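Rab GDP dissociation inhibitor alpha (Naegleria fowleri, PDB 6C87) probably binds prenylated Rab GTPases in their GDP-bound form, slowing nucleotide release and carrying them between membrane and cytosol. Local coordinates at residues E376-V379 with V380-L384; M219-Y222 with E223-N227. One frame throughout, in Å; residues are numbered along the deposited sequence.

Contact 1 of 2, residues E376-V379 with V380-L384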
ATOM      1  N   GLU A 376      30.859  23.116  25.315  1.00 42.01           N
ATOM      2  CA  GLU A 376      30.625  21.811  24.706  1.00 38.94           C
ATOM      3  C   GLU A 376      30.978  21.810  23.220  1.00 39.68           C
ATOM      4  O   GLU A 376      31.379  20.770  22.691  1.00 43.40           O
ATOM      5  CB  GLU A 376      29.175  21.368  24.919  1.00 34.60           C
ATOM      6  CG  GLU A 376      28.808  21.083  26.368  1.00 33.92           C
ATOM      7  CD  GLU A 376      27.322  20.759  26.562  1.00 52.56           C
ATOM      8  OE1 GLU A 376      26.770  19.932  25.801  1.00 44.90           O
ATOM      9  OE2 GLU A 376      26.698  21.349  27.474  1.00 57.46           O
ATOM     10  N   VAL A 377      30.842  22.949  22.532  1.00 37.18           N
ATOM     11  CA  VAL A 377      31.170  23.037  21.110  1.00 31.44           C
ATOM     12  C   VAL A 377      32.546  23.646  20.871  1.00 33.59           C
ATOM     13  O   VAL A 377      32.891  23.947  19.724  1.00 42.08           O
ATOM     14  CB  VAL A 377      30.101  23.821  20.318  1.00 34.49           C
ATOM     15  CG1 VAL A 377      28.738  23.147  20.418  1.00 31.12           C
ATOM     16  CG2 VAL A 377      30.034  25.271  20.779  1.00 39.72           C
ATOM     17  N   LYS A 378      33.347  23.833  21.923  1.00 32.94           N
ATOM     18  CA  LYS A 378      34.651  24.462  21.732  1.00 38.50           C
ATOM     19  C   LYS A 378      35.534  23.646  20.795  1.00 41.11           C
ATOM     20  O   LYS A 378      36.337  24.213  20.046  1.00 41.47           O
ATOM     21  CB  LYS A 378      35.349  24.667  23.077  1.00 39.70           C
ATOM     22  CG  LYS A 378      36.678  25.380  22.962  1.00 45.52           C
ATOM     23  CD  LYS A 378      37.290  25.652  24.324  1.00 52.73           C
ATOM     24  CE  LYS A 378      38.597  26.428  24.189  1.00 54.00           C
ATOM     25  NZ  LYS A 378      39.691  25.590  23.635  1.00 57.53           N
ATOM     26  N   VAL A 379      35.392  22.318  20.810  1.00 40.47           N
ATOM     27  CA  VAL A 379      36.182  21.479  19.916  1.00 42.27           C
ATOM     28  C   VAL A 379      35.913  21.848  18.466  1.00 42.50           C
ATOM     29  O   VAL A 379      36.822  21.808  17.630  1.00 47.00           O
ATOM     30  CB  VAL A 379      35.896  19.983  20.183  1.00 45.82           C
ATOM     31  CG1 VAL A 379      34.418  19.658  19.965  1.00 43.87           C
ATOM     32  CG2 VAL A 379      36.778  19.095  19.313  1.00 45.79           C
ATOM     33  N   VAL A 380      34.676  22.233  18.144  1.00 36.71           N
ATOM     34  CA  VAL A 380      34.357  22.615  16.774  1.00 35.36           C
ATOM     35  C   VAL A 380      34.795  24.049  16.502  1.00 38.49           C
ATOM     36  O   VAL A 380      35.408  24.341  15.470  1.00 39.64           O
ATOM     37  CB  VAL A 380      32.855  22.426  16.497  1.00 33.80           C
ATOM     38  CG1 VAL A 380      32.545  22.809  15.067  1.00 29.07           C
ATOM     39  CG2 VAL A 380      32.424  21.003  16.787  1.00 37.03           C
ATOM     40  N   LEU A 381      34.497  24.966  17.428  1.00 33.51           N
ATOM     41  CA  LEU A 381      34.863  26.366  17.237  1.00 31.86           C
ATOM     42  C   LEU A 381      36.364  26.546  17.067  1.00 39.54           C
ATOM     43  O   LEU A 381      36.800  27.428  16.316  1.00 43.62           O
ATOM     44  CB  LEU A 381      34.373  27.196  18.420  1.00 32.85           C
ATOM     45  CG  LEU A 381      32.862  27.157  18.583  1.00 41.12           C
ATOM     46  CD1 LEU A 381      32.450  27.963  19.795  1.00 42.96           C
ATOM     47  CD2 LEU A 381      32.201  27.693  17.314  1.00 37.17           C
ATOM     48  N   ASP A 382      37.172  25.731  17.748  1.00 34.88           N
ATOM     49  CA  ASP A 382      38.615  25.855  17.584  1.00 38.31           C
ATOM     50  C   ASP A 382      39.035  25.542  16.152  1.00 39.31           C
ATOM     51  O   ASP A 382      40.006  26.115  15.647  1.00 40.96           O
ATOM     52  CB  ASP A 382      39.348  24.945  18.575  1.00 39.08           C
ATOM     53  CG  ASP A 382      39.350  25.497  20.000  1.00 51.90           C
ATOM     54  OD1 ASP A 382      38.956  26.671  20.192  1.00 59.36           O
ATOM     55  OD2 ASP A 382      39.753  24.753  20.927  1.00 48.90           O
ATOM     56  N   LEU A 383      38.297  24.671  15.469  1.00 37.42           N
ATOM     57  CA  LEU A 383      38.621  24.369  14.085  1.00 33.97           C
ATOM     58  C   LEU A 383      38.215  25.489  13.139  1.00 38.23           C
ATOM     59  O   LEU A 383      38.727  25.544  12.013  1.00 39.42           O
ATOM     60  CB  LEU A 383      37.949  23.058  13.671  1.00 28.13           C
ATOM     61  CG  LEU A 383      38.407  21.802  14.427  1.00 35.89           C
ATOM     62  CD1 LEU A 383      37.480  20.614  14.169  1.00 38.95           C
ATOM     63  CD2 LEU A 383      39.811  21.444  14.025  1.00 29.92           C
ATOM     64  N   LEU A 384      37.352  26.406  13.586  1.00 39.85           N
ATOM     65  CA  LEU A 384      36.873  27.486  12.734  1.00 36.77           C
ATOM     66  C   LEU A 384      37.709  28.755  12.832  1.00 35.66           C
ATOM     67  O   LEU A 384      37.607  29.609  11.948  1.00 45.35           O
ATOM     68  CB  LEU A 384      35.420  27.822  13.086  1.00 33.96           C
ATOM     69  CG  LEU A 384      34.431  26.659  12.993  1.00 34.21           C
ATOM     70  CD1 LEU A 384      33.001  27.104  13.352  1.00 29.33           C
ATOM     71  CD2 LEU A 384      34.496  26.002  11.618  1.00 31.32           C
TER
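Lys378 and Asp382, one turn apart at the start of helix 378-384, form a salt bridge, with Lys378 NZ 2.8 Å from Asp382 OD2. The ammonium meets the syn lone pair of OD2, the side that faces the other carboxylate oxygen. The lysine chain runs extended as far as CE and bends only at its last torsion (chi4 -72°), which swings NZ round to the acid. Beneath the bridge the same two residues are joined again, Asp382 N donating to Lys378 O at 2.9 Å. Val377 holds the N-cap position, and its carbonyl oxygen accepts two hydrogen bonds: a nearly straight one from Leu381 N (3.0 Å, 171°) and a more bent one from Val380 N at 2.9 Å, whose donor stands above the carbonyl plane. On the buried side, Val377 CG2 rests 3.7 Å from Leu381 CD1, and both side chains also touch Val364 and Val311 of the neighbouring strands. Glu376, just before the cap, turns its carboxylate to Arg339, Ser370 and the amide of Glu369. The chemistry is thus divided by side: the turn's outer face carries an exposed ion pair, probably weakened by solvent, while its inner face is aliphatic and packs on the sheet.

Contact 2 of 2, residues M219-Y222 with E223-N227; sequences MRLY and EDSLN
Tyr222 and Leu226 meet one turn apart on helix 212-229, a regular alpha-helix in the GDP dissociation inhibitor fold. Successive alpha-helical hydrogen bonds, each from the N-H of residue i+4 to the O of residue i, tie the turn together: Glu223 N to Met219 O, Asp224 N to Arg220 O, Ser225 N to Leu221 O and Leu226 N to Tyr222 O, the last at 2.8 Å. The tyrosine is the side chain to trace. Its CB is close to Glu223 N simply because the two residues are neighbours in the chain, and CG stands anti to the backbone N (chi1 -174°), beside the carbonyl carbon. CD1 lies 3.7 Å from Glu223 N, which sits at the ring's edge close to its plane. One atom farther out, CE1 meets Leu226 CD2 at 4.1 Å, a light apolar touch that also comes in at the edge, near the ring plane. Other parts of the chain pack round the ring, among them Met90, Val128, Ile130, Pro233 and Val198. At the tip, OH is hydrogen-bonded to Ser117 OG, which gives the buried phenol a polar partner on strand 111-121. On another side of the helix, Arg220 NH2 is bonded to the carbonyl oxygens of Tyr159 and Leu156, while Glu223 OE1 remains 5.1 Å from Arg220 NE. Ser225, facing Met90 and Ala91, folds its hydroxyl back over the preceding turn, where OG lies 3.0 Å from Leu221 O and 4.0 Å from Leu221 CD1.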
ATOM      1  N   MET A 219      22.477   3.883   3.141  1.00 44.98           N
ATOM      2  CA  MET A 219      23.777   4.113   2.520  1.00 52.30           C
ATOM      3  C   MET A 219      23.646   4.229   1.006  1.00 54.15           C
ATOM      4  O   MET A 219      24.343   5.035   0.379  1.00 55.66           O
ATOM      5  CB  MET A 219      24.743   2.993   2.899  1.00 50.60           C
ATOM      6  CG  MET A 219      24.851   2.753   4.395  1.00 59.08           C
ATOM      7  SD  MET A 219      25.971   1.401   4.863  1.00 74.15           S
ATOM      8  CE  MET A 219      26.796   1.040   3.306  1.00 79.94           C
ATOM      9  N   ARG A 220      22.754   3.433   0.401  1.00 46.75           N
ATOM     10  CA  ARG A 220      22.519   3.534  -1.038  1.00 53.16           C
ATOM     11  C   ARG A 220      21.916   4.885  -1.404  1.00 51.81           C
ATOM     12  O   ARG A 220      22.248   5.459  -2.448  1.00 54.44           O
ATOM     13  CB  ARG A 220      21.603   2.405  -1.515  1.00 54.92           C
ATOM     14  CG  ARG A 220      22.116   0.997  -1.259  1.00 64.37           C
ATOM     15  CD  ARG A 220      23.018   0.475  -2.365  1.00 72.39           C
ATOM     16  NE  ARG A 220      23.491  -0.873  -2.058  1.00 74.12           N
ATOM     17  CZ  ARG A 220      22.779  -1.978  -2.258  1.00 75.79           C
ATOM     18  NH1 ARG A 220      21.560  -1.899  -2.770  1.00 82.54           N
ATOM     19  NH2 ARG A 220      23.284  -3.164  -1.943  1.00 72.21           N
ATOM     20  N   LEU A 221      21.015   5.399  -0.570  1.00 39.41           N
ATOM     21  CA  LEU A 221      20.448   6.713  -0.831  1.00 47.36           C
ATOM     22  C   LEU A 221      21.533   7.779  -0.859  1.00 49.36           C
ATOM     23  O   LEU A 221      21.548   8.642  -1.750  1.00 47.33           O
ATOM     24  CB  LEU A 221      19.405   7.039   0.237  1.00 48.77           C
ATOM     25  CG  LEU A 221      18.786   8.432   0.197  1.00 45.96           C
ATOM     26  CD1 LEU A 221      18.004   8.632  -1.096  1.00 40.31           C
ATOM     27  CD2 LEU A 221      17.899   8.630   1.417  1.00 43.48           C
ATOM     28  N   TYR A 222      22.466   7.712   0.098  1.00 42.33           N
ATOM     29  CA  TYR A 222      23.580   8.649   0.145  1.00 38.97           C
ATOM     30  C   TYR A 222      24.435   8.544  -1.111  1.00 44.47           C
ATOM     31  O   TYR A 222      24.727   9.554  -1.758  1.00 50.69           O
ATOM     32  CB  TYR A 222      24.416   8.392   1.408  1.00 41.05           C
ATOM     33  CG  TYR A 222      25.535   9.395   1.672  1.00 38.85           C
ATOM     34  CD1 TYR A 222      26.672   9.428   0.866  1.00 37.03           C
ATOM     35  CD2 TYR A 222      25.460  10.296   2.724  1.00 39.87           C
ATOM     36  CE1 TYR A 222      27.690  10.335   1.089  1.00 34.20           C
ATOM     37  CE2 TYR A 222      26.488  11.209   2.964  1.00 38.08           C
ATOM     38  CZ  TYR A 222      27.596  11.226   2.136  1.00 36.99           C
ATOM     39  OH  TYR A 222      28.622  12.120   2.347  1.00 37.17           O
ATOM     40  N   GLU A 223      24.820   7.322  -1.484  1.00 42.08           N
ATOM     41  CA  GLU A 223      25.684   7.136  -2.645  1.00 47.50           C
ATOM     42  C   GLU A 223      24.993   7.559  -3.940  1.00 49.88           C
ATOM     43  O   GLU A 223      25.622   8.174  -4.809  1.00 48.02           O
ATOM     44  CB  GLU A 223      26.129   5.675  -2.720  1.00 52.36           C
ATOM     45  CG  GLU A 223      27.038   5.340  -3.888  1.00 64.31           C
ATOM     46  CD  GLU A 223      27.240   3.842  -4.069  1.00 77.72           C
ATOM     47  OE1 GLU A 223      26.320   3.060  -3.736  1.00 81.85           O
ATOM     48  OE2 GLU A 223      28.326   3.448  -4.543  1.00 82.78           O
ATOM     49  N   ASP A 224      23.702   7.245  -4.086  1.00 52.85           N
ATOM     50  CA  ASP A 224      22.968   7.639  -5.288  1.00 63.58           C
ATOM     51  C   ASP A 224      22.845   9.156  -5.392  1.00 61.62           C
ATOM     52  O   ASP A 224      23.069   9.734  -6.463  1.00 58.01           O
ATOM     53  CB  ASP A 224      21.587   6.977  -5.309  1.00 70.79           C
ATOM     54  CG  ASP A 224      21.631   5.538  -5.806  1.00 83.22           C
ATOM     55  OD1 ASP A 224      20.768   4.740  -5.383  1.00 86.39           O
ATOM     56  OD2 ASP A 224      22.554   5.191  -6.577  1.00 86.58           O
ATOM     57  N   SER A 225      22.465   9.814  -4.293  1.00 54.82           N
ATOM     58  CA  SER A 225      22.353  11.268  -4.306  1.00 47.93           C
ATOM     59  C   SER A 225      23.712  11.917  -4.550  1.00 43.97           C
ATOM     60  O   SER A 225      23.824  12.883  -5.317  1.00 41.63           O
ATOM     61  CB  SER A 225      21.742  11.750  -2.993  1.00 45.98           C
ATOM     62  OG  SER A 225      20.435  11.228  -2.837  1.00 54.08           O
ATOM     63  N   LEU A 226      24.763  11.360  -3.948  1.00 35.62           N
ATOM     64  CA  LEU A 226      26.109  11.901  -4.117  1.00 43.44           C
ATOM     65  C   LEU A 226      26.553  11.842  -5.575  1.00 48.78           C
ATOM     66  O   LEU A 226      27.215  12.765  -6.060  1.00 49.00           O
ATOM     67  CB  LEU A 226      27.094  11.136  -3.221  1.00 45.33           C
ATOM     68  CG  LEU A 226      28.623  11.288  -3.332  1.00 48.55           C
ATOM     69  CD1 LEU A 226      29.113  12.608  -2.774  1.00 36.62           C
ATOM     70  CD2 LEU A 226      29.355  10.132  -2.667  1.00 50.20           C
ATOM     71  N   ASN A 227      26.207  10.765  -6.291  1.00 56.26           N
ATOM     72  CA  ASN A 227      26.608  10.655  -7.692  1.00 62.62           C
ATOM     73  C   ASN A 227      25.810  11.577  -8.605  1.00 63.08           C
ATOM     74  O   ASN A 227      26.294  11.926  -9.688  1.00 63.27           O
ATOM     75  CB  ASN A 227      26.453   9.210  -8.178  1.00 68.99           C
ATOM     76  CG  ASN A 227      27.564   8.302  -7.678  1.00 79.45           C
ATOM     77  OD1 ASN A 227      28.652   8.762  -7.322  1.00 77.42           O
ATOM     78  ND2 ASN A 227      27.295   7.000  -7.653  1.00 85.13           N
TER

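Overall arrangement
Contact 2 comes first along the chain, on helix 212-229, and contact 1 follows much later on the short helix 378-384; their centres are 29 Å apart and their nearest atoms about 17 Å, without touching. Both nevertheless border the same mixed sheet. Residues 376-384 pack on strands 302-315, 360-367, 111-121 and 328-332, whereas residues 219-227 reach it through strands 89-90 and 111-121 and also touch helix 188-198. Strand 111-121 is the element they share, met through Tyr120 by contact 1 and through Ser117 by contact 2. Two helices distant in sequence thus pack against one sheet of the GDP dissociation inhibitor fold.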